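Local coordinates for protein trypanothione-dependent glyoxalase I (PDB 2C21) that is a member of the glyoxalase/bleomycin resistance protein/dioxygenase superfamily and binds nickel(II) at sites shared between its two subunits, at residues T12-G17 and T59-T64; M32-K37 and T46-G51. All coordinates share one frame; numbering follows the deposited sequence.

Contact 1 (T12-G17 and T59-T64). With NI (nickel (II) ion), chain G.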
ATOM      1  N   THR A  12       0.600  -3.028   2.974  1.00 36.59           N
ATOM      2  CA  THR A  12       0.104  -1.729   3.377  1.00 36.40           C
ATOM      3  C   THR A  12      -0.881  -1.964   4.506  1.00 36.72           C
ATOM      4  O   THR A  12      -1.740  -2.855   4.412  1.00 35.78           O
ATOM      5  CB  THR A  12      -0.618  -1.024   2.205  1.00 36.33           C
ATOM      6  OG1 THR A  12       0.289  -0.870   1.111  1.00 36.24           O
ATOM      7  CG2 THR A  12      -1.125   0.310   2.613  1.00 37.99           C
ATOM      8  N   MET A  13      -0.765  -1.171   5.572  1.00 36.45           N
ATOM      9  CA  MET A  13      -1.626  -1.332   6.743  1.00 36.81           C
ATOM     10  C   MET A  13      -2.636  -0.191   6.871  1.00 36.90           C
ATOM     11  O   MET A  13      -2.269   0.982   6.778  1.00 37.90           O
ATOM     12  CB  MET A  13      -0.789  -1.382   8.009  1.00 36.94           C
ATOM     13  CG  MET A  13      -1.582  -1.754   9.284  1.00 37.78           C
ATOM     14  SD  MET A  13      -2.504  -0.431  10.072  1.00 38.26           S
ATOM     15  CE  MET A  13      -1.315   0.218  11.238  1.00 38.81           C
ATOM     16  N   ILE A  14      -3.897  -0.545   7.124  1.00 37.17           N
ATOM     17  CA  ILE A  14      -4.965   0.428   7.430  1.00 37.12           C
ATOM     18  C   ILE A  14      -5.674  -0.032   8.715  1.00 37.31           C
ATOM     19  O   ILE A  14      -5.749  -1.236   8.990  1.00 36.33           O
ATOM     20  CB  ILE A  14      -6.005   0.541   6.285  1.00 37.56           C
ATOM     21  CG1 ILE A  14      -6.614  -0.822   5.947  1.00 38.72           C
ATOM     22  CG2 ILE A  14      -5.391   1.177   5.038  1.00 38.16           C
ATOM     23  CD1 ILE A  14      -7.906  -0.730   5.135  1.00 39.59           C
ATOM     24  N   ARG A  15      -6.175   0.915   9.502  1.00 37.29           N
ATOM     25  CA  ARG A  15      -6.941   0.580  10.695  1.00 36.62           C
ATOM     26  C   ARG A  15      -8.428   0.600  10.362  1.00 36.77           C
ATOM     27  O   ARG A  15      -8.904   1.446   9.594  1.00 36.95           O
ATOM     28  CB  ARG A  15      -6.660   1.543  11.850  1.00 36.84           C
ATOM     29  CG  ARG A  15      -5.175   1.628  12.290  1.00 36.60           C
ATOM     30  CD  ARG A  15      -4.943   2.739  13.286  1.00 38.48           C
ATOM     31  NE  ARG A  15      -3.516   2.838  13.642  1.00 40.16           N
ATOM     32  CZ  ARG A  15      -2.602   3.545  12.974  1.00 42.93           C
ATOM     33  NH1 ARG A  15      -2.916   4.277  11.912  1.00 40.15           N
ATOM     34  NH2 ARG A  15      -1.338   3.517  13.381  1.00 42.61           N
ATOM     35  N   VAL A  16      -9.149  -0.350  10.932  1.00 36.61           N
ATOM     36  CA  VAL A  16     -10.559  -0.573  10.599  1.00 36.06           C
ATOM     37  C   VAL A  16     -11.389  -0.664  11.850  1.00 35.95           C
ATOM     38  O   VAL A  16     -10.921  -1.140  12.897  1.00 35.26           O
ATOM     39  CB  VAL A  16     -10.748  -1.837   9.736  1.00 36.63           C
ATOM     40  CG1 VAL A  16      -9.959  -1.702   8.418  1.00 38.58           C
ATOM     41  CG2 VAL A  16     -10.331  -3.108  10.485  1.00 36.70           C
ATOM     42  N   GLY A  17     -12.643  -0.240  11.740  1.00 36.17           N
ATOM     43  CA  GLY A  17     -13.551  -0.229  12.887  1.00 36.56           C
ATOM     44  C   GLY A  17     -14.182  -1.560  13.270  1.00 36.87           C
ATOM     45  O   GLY A  17     -14.595  -1.736  14.408  1.00 37.01           O
ATOM     46  N   THR A  59       2.280  -8.887  -2.371  1.00 38.22           N
ATOM     47  CA  THR A  59       2.162  -7.709  -1.508  1.00 38.19           C
ATOM     48  C   THR A  59       0.700  -7.650  -1.065  1.00 38.22           C
ATOM     49  O   THR A  59      -0.227  -7.728  -1.888  1.00 38.94           O
ATOM     50  CB  THR A  59       2.589  -6.447  -2.278  1.00 38.22           C
ATOM     51  OG1 THR A  59       3.939  -6.621  -2.728  1.00 37.58           O
ATOM     52  CG2 THR A  59       2.508  -5.195  -1.407  1.00 37.53           C
ATOM     53  N   VAL A  60       0.489  -7.590   0.240  1.00 37.84           N
ATOM     54  CA  VAL A  60      -0.823  -7.839   0.797  1.00 37.67           C
ATOM     55  C   VAL A  60      -1.361  -6.625   1.550  1.00 37.56           C
ATOM     56  O   VAL A  60      -0.730  -5.566   1.582  1.00 37.64           O
ATOM     57  CB  VAL A  60      -0.814  -9.131   1.664  1.00 37.40           C
ATOM     58  CG1 VAL A  60      -0.321 -10.311   0.830  1.00 37.46           C
ATOM     59  CG2 VAL A  60       0.040  -8.976   2.938  1.00 38.19           C
ATOM     60  N   LEU A  61      -2.548  -6.800   2.121  1.00 37.90           N
ATOM     61  CA  LEU A  61      -3.227  -5.803   2.925  1.00 38.21           C
ATOM     62  C   LEU A  61      -3.269  -6.270   4.380  1.00 38.19           C
ATOM     63  O   LEU A  61      -3.603  -7.432   4.656  1.00 37.47           O
ATOM     64  CB  LEU A  61      -4.656  -5.613   2.389  1.00 38.72           C
ATOM     65  CG  LEU A  61      -5.572  -4.600   3.072  1.00 39.86           C
ATOM     66  CD1 LEU A  61      -4.948  -3.209   3.073  1.00 41.16           C
ATOM     67  CD2 LEU A  61      -6.927  -4.590   2.361  1.00 41.20           C
ATOM     68  N   GLU A  62      -2.900  -5.366   5.289  1.00 37.76           N
ATOM     69  CA  GLU A  62      -2.952  -5.598   6.725  1.00 38.47           C
ATOM     70  C   GLU A  62      -4.012  -4.707   7.350  1.00 38.82           C
ATOM     71  O   GLU A  62      -3.941  -3.475   7.223  1.00 38.77           O
ATOM     72  CB  GLU A  62      -1.611  -5.271   7.395  1.00 38.17           C
ATOM     73  CG  GLU A  62      -1.610  -5.537   8.887  1.00 38.47           C
ATOM     74  CD  GLU A  62      -0.358  -5.025   9.593  1.00 41.42           C
ATOM     75  OE1 GLU A  62       0.539  -4.484   8.921  1.00 39.13           O
ATOM     76  OE2 GLU A  62      -0.283  -5.186  10.828  1.00 43.51           O
ATOM     77  N   LEU A  63      -4.979  -5.324   8.035  1.00 38.58           N
ATOM     78  CA  LEU A  63      -5.970  -4.597   8.822  1.00 38.83           C
ATOM     79  C   LEU A  63      -5.617  -4.685  10.294  1.00 38.72           C
ATOM     80  O   LEU A  63      -5.328  -5.763  10.794  1.00 38.84           O
ATOM     81  CB  LEU A  63      -7.362  -5.190   8.627  1.00 39.20           C
ATOM     82  CG  LEU A  63      -7.757  -5.581   7.216  1.00 40.77           C
ATOM     83  CD1 LEU A  63      -9.150  -6.196   7.259  1.00 41.14           C
ATOM     84  CD2 LEU A  63      -7.701  -4.379   6.309  1.00 40.54           C
ATOM     85  N   THR A  64      -5.666  -3.544  10.978  1.00 38.63           N
ATOM     86  CA  THR A  64      -5.489  -3.473  12.408  1.00 38.59           C
ATOM     87  C   THR A  64      -6.823  -3.055  13.011  1.00 38.09           C
ATOM     88  O   THR A  64      -7.404  -2.042  12.604  1.00 37.65           O
ATOM     89  CB  THR A  64      -4.442  -2.388  12.780  1.00 38.81           C
ATOM     90  OG1 THR A  64      -3.180  -2.707  12.183  1.00 38.89           O
ATOM     91  CG2 THR A  64      -4.292  -2.296  14.274  1.00 38.86           C
TER
HETATM   92 NI    NI G1142       2.838  -3.906   9.026  0.50 35.36          NI
HETATM   93  O   HOH W   1       0.158  -3.334  -0.465  0.50 22.67           O
HETATM   94  O   HOH W   2       3.100  -5.088  10.319  1.00 38.79           O
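M13 and E62 are paired across two parallel strands, 12-15 and 60-64, which a βαβββ module of the glyoxalase fold brings together from its first and last strands. The short axes come within 4.7 Å, their directions 28° apart. Five backbone bonds join them, among them E62 N to T12 O at 2.9 Å.

Packing is tight on the face carrying M13, E62 and T64. The M13 chain leaves with CG anti to the backbone N (chi1 -172°), which sets CG 3.5 Å from E62 OE1; bends at its next two torsions then turn the sulfur toward T64, with SD 3.2 Å from T64 OG1. Beyond it, CE rests over the centre of one face of the guanidinium of R15, a partly exposed residue. On the reverse face, I14 and L63 run alongside each other, I14 CG1 meeting L63 CD2 at 3.7 Å, and helix 19-29 covers them through Y26 and S22.

The T59 end is looser. T59 is partly exposed and its side chain makes no contact with 12-17, the bond from T12 N to V60 O stretches to 3.2 Å, and a water that donates to V60 O also hydrogen-bonds T12 OG1. That hydroxyl is further held by T12 OG1 of the second subunit, whose strand continues the sheet.

E62, extended beyond CG, delivers one carboxylate oxygen to the metal. H11 and, from the second subunit, H80 and E123 complete the protein ligands; E62 OE1 lies 2.4 Å from nickel.

Contact 2 (M32-K37 and T46-G51)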
ATOM      1  N   MET A  32     -10.134 -11.217  -2.400  1.00 38.38           N
ATOM      2  CA  MET A  32      -8.949 -11.547  -1.617  1.00 38.46           C
ATOM      3  C   MET A  32      -9.267 -12.732  -0.716  1.00 38.46           C
ATOM      4  O   MET A  32     -10.428 -13.107  -0.563  1.00 37.29           O
ATOM      5  CB  MET A  32      -8.514 -10.380  -0.732  1.00 38.64           C
ATOM      6  CG  MET A  32      -8.204  -9.122  -1.470  1.00 38.32           C
ATOM      7  SD  MET A  32      -7.532  -7.876  -0.368  1.00 38.74           S
ATOM      8  CE  MET A  32      -7.368  -6.510  -1.530  1.00 40.80           C
ATOM      9  N   LYS A  33      -8.231 -13.310  -0.120  1.00 38.81           N
ATOM     10  CA  LYS A  33      -8.425 -14.337   0.887  1.00 39.46           C
ATOM     11  C   LYS A  33      -7.720 -13.942   2.164  1.00 39.32           C
ATOM     12  O   LYS A  33      -6.704 -13.259   2.134  1.00 37.68           O
ATOM     13  CB  LYS A  33      -7.923 -15.707   0.405  1.00 40.40           C
ATOM     14  CG  LYS A  33      -6.460 -15.770  -0.062  1.00 43.49           C
ATOM     15  CD  LYS A  33      -6.103 -17.174  -0.606  1.00 48.10           C
ATOM     16  CE  LYS A  33      -4.673 -17.590  -0.199  1.00 50.02           C
ATOM     17  NZ  LYS A  33      -4.328 -18.978  -0.609  1.00 51.73           N
ATOM     18  N   VAL A  34      -8.265 -14.398   3.287  1.00 39.25           N
ATOM     19  CA  VAL A  34      -7.609 -14.188   4.578  1.00 39.54           C
ATOM     20  C   VAL A  34      -6.405 -15.130   4.618  1.00 38.85           C
ATOM     21  O   VAL A  34      -6.548 -16.326   4.416  1.00 37.25           O
ATOM     22  CB  VAL A  34      -8.562 -14.506   5.748  1.00 39.64           C
ATOM     23  CG1 VAL A  34      -7.824 -14.384   7.083  1.00 40.94           C
ATOM     24  CG2 VAL A  34      -9.770 -13.573   5.698  1.00 40.06           C
ATOM     25  N   LEU A  35      -5.225 -14.574   4.849  1.00 37.91           N
ATOM     26  CA  LEU A  35      -3.994 -15.358   4.913  1.00 37.94           C
ATOM     27  C   LEU A  35      -3.665 -15.796   6.351  1.00 38.05           C
ATOM     28  O   LEU A  35      -3.296 -16.942   6.589  1.00 37.17           O
ATOM     29  CB  LEU A  35      -2.838 -14.543   4.342  1.00 38.33           C
ATOM     30  CG  LEU A  35      -3.074 -14.034   2.913  1.00 38.69           C
ATOM     31  CD1 LEU A  35      -2.005 -13.006   2.520  1.00 39.23           C
ATOM     32  CD2 LEU A  35      -3.116 -15.193   1.925  1.00 37.61           C
ATOM     33  N   ARG A  36      -3.785 -14.871   7.296  1.00 37.71           N
ATOM     34  CA  ARG A  36      -3.545 -15.181   8.700  1.00 37.71           C
ATOM     35  C   ARG A  36      -4.042 -14.064   9.600  1.00 37.59           C
ATOM     36  O   ARG A  36      -4.226 -12.936   9.154  1.00 37.14           O
ATOM     37  CB  ARG A  36      -2.048 -15.437   8.965  1.00 37.59           C
ATOM     38  CG  ARG A  36      -1.162 -14.243   8.769  1.00 38.00           C
ATOM     39  CD  ARG A  36       0.306 -14.612   8.768  1.00 37.95           C
ATOM     40  NE  ARG A  36       1.158 -13.479   8.397  1.00 38.56           N
ATOM     41  CZ  ARG A  36       1.545 -12.502   9.232  1.00 41.11           C
ATOM     42  NH1 ARG A  36       1.165 -12.499  10.502  1.00 40.60           N
ATOM     43  NH2 ARG A  36       2.309 -11.502   8.789  1.00 39.94           N
ATOM     44  N   LYS A  37      -4.259 -14.392  10.870  1.00 37.74           N
ATOM     45  CA  LYS A  37      -4.583 -13.395  11.886  1.00 37.79           C
ATOM     46  C   LYS A  37      -3.563 -13.409  13.030  1.00 38.28           C
ATOM     47  O   LYS A  37      -2.858 -14.425  13.254  1.00 37.74           O
ATOM     48  CB  LYS A  37      -5.987 -13.633  12.439  1.00 38.41           C
ATOM     49  CG  LYS A  37      -7.078 -13.695  11.375  1.00 40.26           C
ATOM     50  CD  LYS A  37      -8.469 -13.813  12.004  1.00 42.86           C
ATOM     51  CE  LYS A  37      -9.565 -13.882  10.945  1.00 44.61           C
ATOM     52  NZ  LYS A  37     -10.934 -14.042  11.526  1.00 44.37           N
ATOM     53  N   THR A  46      -5.955  -6.675  17.105  1.00 37.18           N
ATOM     54  CA  THR A  46      -5.951  -7.823  16.216  1.00 36.97           C
ATOM     55  C   THR A  46      -5.471  -7.350  14.861  1.00 37.34           C
ATOM     56  O   THR A  46      -5.919  -6.300  14.378  1.00 36.65           O
ATOM     57  CB  THR A  46      -7.366  -8.403  16.052  1.00 37.19           C
ATOM     58  OG1 THR A  46      -7.935  -8.646  17.347  1.00 37.22           O
ATOM     59  CG2 THR A  46      -7.337  -9.723  15.271  1.00 37.78           C
ATOM     60  N   LEU A  47      -4.571  -8.128  14.250  1.00 37.47           N
ATOM     61  CA  LEU A  47      -4.168  -7.914  12.857  1.00 37.47           C
ATOM     62  C   LEU A  47      -4.705  -9.032  11.950  1.00 37.74           C
ATOM     63  O   LEU A  47      -4.734 -10.223  12.336  1.00 37.54           O
ATOM     64  CB  LEU A  47      -2.645  -7.879  12.738  1.00 37.03           C
ATOM     65  CG  LEU A  47      -1.832  -7.055  13.725  1.00 36.75           C
ATOM     66  CD1 LEU A  47      -0.349  -7.289  13.427  1.00 38.18           C
ATOM     67  CD2 LEU A  47      -2.158  -5.568  13.660  1.00 38.25           C
ATOM     68  N   VAL A  48      -5.117  -8.649  10.751  1.00 37.69           N
ATOM     69  CA  VAL A  48      -5.535  -9.608   9.708  1.00 37.97           C
ATOM     70  C   VAL A  48      -4.855  -9.257   8.410  1.00 37.64           C
ATOM     71  O   VAL A  48      -4.890  -8.104   7.968  1.00 38.02           O
ATOM     72  CB  VAL A  48      -7.053  -9.611   9.453  1.00 38.17           C
ATOM     73  CG1 VAL A  48      -7.414 -10.649   8.378  1.00 37.58           C
ATOM     74  CG2 VAL A  48      -7.811  -9.878  10.748  1.00 38.65           C
ATOM     75  N   PHE A  49      -4.214 -10.255   7.821  1.00 37.88           N
ATOM     76  CA  PHE A  49      -3.522 -10.104   6.556  1.00 38.05           C
ATOM     77  C   PHE A  49      -4.356 -10.771   5.479  1.00 38.11           C
ATOM     78  O   PHE A  49      -4.730 -11.962   5.606  1.00 37.65           O
ATOM     79  CB  PHE A  49      -2.120 -10.700   6.641  1.00 37.91           C
ATOM     80  CG  PHE A  49      -1.199  -9.923   7.552  1.00 39.01           C
ATOM     81  CD1 PHE A  49      -1.243 -10.105   8.938  1.00 40.63           C
ATOM     82  CD2 PHE A  49      -0.302  -8.999   7.031  1.00 39.86           C
ATOM     83  CE1 PHE A  49      -0.406  -9.358   9.791  1.00 39.32           C
ATOM     84  CE2 PHE A  49       0.535  -8.267   7.864  1.00 37.82           C
ATOM     85  CZ  PHE A  49       0.483  -8.448   9.245  1.00 39.29           C
ATOM     86  N   LEU A  50      -4.664  -9.999   4.439  1.00 39.50           N
ATOM     87  CA  LEU A  50      -5.457 -10.469   3.281  1.00 40.24           C
ATOM     88  C   LEU A  50      -4.745 -10.131   1.993  1.00 39.91           C
ATOM     89  O   LEU A  50      -4.057  -9.121   1.900  1.00 39.53           O
ATOM     90  CB  LEU A  50      -6.817  -9.766   3.186  1.00 41.07           C
ATOM     91  CG  LEU A  50      -7.770  -9.764   4.374  1.00 43.41           C
ATOM     92  CD1 LEU A  50      -7.579  -8.466   5.138  1.00 45.78           C
ATOM     93  CD2 LEU A  50      -9.200  -9.912   3.883  1.00 45.11           C
ATOM     94  N   GLY A  51      -4.965 -10.952   0.983  1.00 39.54           N
ATOM     95  CA  GLY A  51      -4.385 -10.677  -0.314  1.00 40.07           C
ATOM     96  C   GLY A  51      -4.827 -11.637  -1.372  1.00 39.52           C
ATOM     97  O   GLY A  51      -5.664 -12.499  -1.144  1.00 39.78           O
TER
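K33 to K37 runs antiparallel to T46 to G51, the short axes 145° apart, as the two arms of a β-hairpin interrupted by a classic bulge in which L35 and R36 both face F49. The evidence lies in F49 O, which takes L35 N at 2.8 Å and R36 N only weakly at 3.5 Å. F49 N closes the bulge on R36 O at 3.0 Å with an almost straight N-H, and regular pairing resumes at K33 N to G51 O, 2.9 Å.

At the bulge itself, R36 and F49 lie alongside each other. CG of R36 stands between its backbone N and carbonyl carbon (chi1 66°), and the extended chain lays the guanidinium flat on one face of the F49 ring. Centres are 3.9 Å apart and the planes differ by 22°, which makes this both a stack and a cation-pi contact. A salt bridge from R36 NE to E55 helps to fix the rotation of the group. Nearby, the L35 methyl CD1 passes 3.9 Å from G51 N, where the glycine presents only backbone.

On the opposite face, which carries V34, K37, V48 and L50, the contacts are aliphatic. V34 CG2 meets L50 CD2 at 4.1 Å, while the K37 stem runs beside V48, CG to CG2 at 3.9 Å, before its end leads away.

This aliphatic face receives helix 19-29, with I23 on V34 and L19 on V48. Strand 60-66 borders 45-51 on its other edge, and L35 packs against M138 of the second subunit.

In the fold
Contacts 1 and 2 are successive parts of one sheet, four-stranded within this chain, ordered 8-15, 60-66, 45-51, 33-40, their centres about 9 Å apart; contact 2 is nested in the chain loop that contact 1 closes. Strands 60-66 and 45-51 join them through probable hydrogen bonds, L61 N to L50 O and L63 N to V48 O, both 2.8 Å. Contact 1 supplies a nickel ligand; contact 2 lines its surroundings. L47 CD1 lies 3.3 Å from E62 OE2, and F49 CE2 lies 5.1 Å from nickel while its ring meets that of the ligand H11 edge-to-face. R36 CZ, stacked on F49, is 8.7 Å from the metal. Both contacts also touch the second subunit.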